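Long-range contact in protein synthesis inhibitor I (Hordeum vulgare, PDB 4FBC), which is a plant member of the ribosome-inactivating protein family and here holds adenosine monophosphate in a pocket: residues L221-V226 with V261-G266. The protein carries 3 engineered substitutions. Numbering follows the deposited sequence.
Sequences LLKTDV and VEVPGG
The 221-226 segment, on helix 214-225, lies against an extended run that ends in a type II beta turn, with the CA atoms of K223 and V263 6.3 Å apart and V226 facing G266. V263 is the buried centre. Its CB rests on the CG methylene of K223 at 3.9 Å. A beta-branched residue suits this place, since one methyl (CG1) turns to L222 CB and K223 CG, the other (CG2) to V226 CG2 beyond them. K223 uses only the root of its chain here: the rest stretches out extended at the exposed surface, and lysine supplies both apolar methylenes and a charged end. L222 brings CD1 to within 3.7 Å of V261 N, covering the backbone as well as V261 CB. V261 also touches Q215 and A219, so it lies along the same helix, about 9 Å by its side chain from the bound adenosine monophosphate.

V226 packs over the turn. A chi1 of 176° swings CG1 away from the backbone N of V226 and onto G265 O, while CG2 sits 3.7 Å from P264 O. Proline's restricted phi fits the second position of the turn. G265 takes the third at phi 91°, a conformation that crowds a beta carbon against the oxygen of P264, and one here would also run into V226 CG1; glycine suits both. The turn closes through G266 N to V263 O at 2.9 Å. Away from this interface, T224 OG1 bonds both L221 O and H47 NE2, and D225 OD2 bonds S46 OG, tying this part of the chain to the small hairpin of strands 45-46 and 49-50.

Across the interface itself aliphatic carbons meet one another and backbone atoms; shape and burial rather than directional bonds therefore hold the turn against this side of helix 214-225.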
loop_
_atom_site.group_PDB
_atom_site.type_symbol
_atom_site.label_atom_id
_atom_site.label_comp_id
_atom_site.label_asym_id
_atom_site.label_seq_id
_atom_site.Cartn_x
_atom_site.Cartn_y
_atom_site.Cartn_z
ATOM N N LEU A 221 -17.279 6.070 -1.606
ATOM C CA LEU A 221 -17.070 7.425 -2.092
ATOM C C LEU A 221 -17.371 7.546 -3.590
ATOM O O LEU A 221 -18.009 8.513 -4.014
ATOM C CB LEU A 221 -15.651 7.914 -1.777
ATOM C CG LEU A 221 -15.463 9.404 -2.027
ATOM C CD1 LEU A 221 -16.404 10.236 -1.143
ATOM C CD2 LEU A 221 -14.013 9.783 -1.757
ATOM N N LEU A 222 -16.931 6.564 -4.380
ATOM C CA LEU A 222 -17.189 6.579 -5.828
ATOM C C LEU A 222 -18.676 6.675 -6.170
ATOM O O LEU A 222 -19.062 7.315 -7.154
ATOM C CB LEU A 222 -16.580 5.342 -6.498
ATOM C CG LEU A 222 -15.049 5.337 -6.572
ATOM C CD1 LEU A 222 -14.519 3.955 -6.948
ATOM C CD2 LEU A 222 -14.576 6.381 -7.572
ATOM N N LYS A 223 -19.511 6.027 -5.364
ATOM C CA LYS A 223 -20.956 6.072 -5.576
ATOM C C LYS A 223 -21.519 7.485 -5.503
ATOM O O LYS A 223 -22.491 7.814 -6.190
ATOM C CB LYS A 223 -21.669 5.152 -4.579
ATOM C CG LYS A 223 -21.500 3.681 -4.900
ATOM C CD LYS A 223 -22.161 2.794 -3.871
ATOM C CE LYS A 223 -21.952 1.328 -4.223
ATOM N NZ LYS A 223 -22.596 0.411 -3.226
ATOM N N THR A 224 -20.904 8.338 -4.691
ATOM C CA THR A 224 -21.404 9.702 -4.543
ATOM C C THR A 224 -21.120 10.584 -5.764
ATOM O O THR A 224 -21.721 11.656 -5.926
ATOM C CB THR A 224 -20.870 10.379 -3.244
ATOM O OG1 THR A 224 -19.458 10.590 -3.357
ATOM C CG2 THR A 224 -21.174 9.514 -2.019
ATOM N N ASP A 225 -20.218 10.129 -6.632
ATOM C CA ASP A 225 -19.873 10.886 -7.838
ATOM C C ASP A 225 -20.836 10.632 -8.998
ATOM O O ASP A 225 -20.886 11.411 -9.959
ATOM C CB ASP A 225 -18.454 10.552 -8.297
ATOM C CG ASP A 225 -17.407 10.885 -7.260
ATOM O OD1 ASP A 225 -17.613 11.844 -6.473
ATOM O OD2 ASP A 225 -16.364 10.192 -7.255
ATOM N N VAL A 226 -21.585 9.536 -8.915
ATOM C CA VAL A 226 -22.508 9.162 -9.985
ATOM C C VAL A 226 -23.594 10.224 -10.118
ATOM O O VAL A 226 -24.340 10.472 -9.169
ATOM C CB VAL A 226 -23.163 7.787 -9.708
ATOM C CG1 VAL A 226 -24.184 7.459 -10.787
ATOM C CG2 VAL A 226 -22.109 6.691 -9.631
ATOM N N VAL A 261 -13.156 0.826 -8.403
ATOM C CA VAL A 261 -14.282 -0.090 -8.296
ATOM C C VAL A 261 -15.353 0.277 -9.320
ATOM O O VAL A 261 -15.690 1.455 -9.493
ATOM C CB VAL A 261 -14.919 -0.044 -6.894
ATOM C CG1 VAL A 261 -15.994 -1.133 -6.783
ATOM C CG2 VAL A 261 -13.877 -0.221 -5.811
ATOM N N GLU A 262 -15.888 -0.726 -10.007
ATOM C CA GLU A 262 -17.040 -0.492 -10.868
ATOM C C GLU A 262 -18.282 -0.385 -10.014
ATOM O O GLU A 262 -18.690 -1.365 -9.388
ATOM C CB GLU A 262 -17.218 -1.645 -11.856
ATOM C CG GLU A 262 -16.141 -1.733 -12.908
ATOM C CD GLU A 262 -16.455 -2.772 -13.973
ATOM O OE1 GLU A 262 -16.653 -3.954 -13.616
ATOM O OE2 GLU A 262 -16.504 -2.405 -15.165
ATOM N N VAL A 263 -18.871 0.805 -9.964
ATOM C CA VAL A 263 -20.121 1.003 -9.234
ATOM C C VAL A 263 -21.228 1.281 -10.254
ATOM O O VAL A 263 -20.951 1.784 -11.346
ATOM C CB VAL A 263 -20.012 2.142 -8.178
ATOM C CG1 VAL A 263 -18.854 1.862 -7.213
ATOM C CG2 VAL A 263 -19.829 3.498 -8.847
ATOM N N PRO A 264 -22.479 0.922 -9.927
ATOM C CA PRO A 264 -23.538 1.152 -10.921
ATOM C C PRO A 264 -23.634 2.621 -11.320
ATOM O O PRO A 264 -23.729 3.494 -10.454
ATOM C CB PRO A 264 -24.808 0.714 -10.185
ATOM C CG PRO A 264 -24.328 -0.318 -9.215
ATOM C CD PRO A 264 -22.971 0.189 -8.750
ATOM N N GLY A 265 -23.578 2.898 -12.618
ATOM C CA GLY A 265 -23.682 4.267 -13.089
ATOM C C GLY A 265 -22.347 4.980 -13.237
ATOM O O GLY A 265 -22.275 6.061 -13.823
ATOM N N GLY A 266 -21.285 4.372 -12.715
ATOM C CA GLY A 266 -19.958 4.956 -12.819
ATOM C C GLY A 266 -19.162 4.393 -13.980
ATOM O O GLY A 266 -19.678 3.614 -14.783
#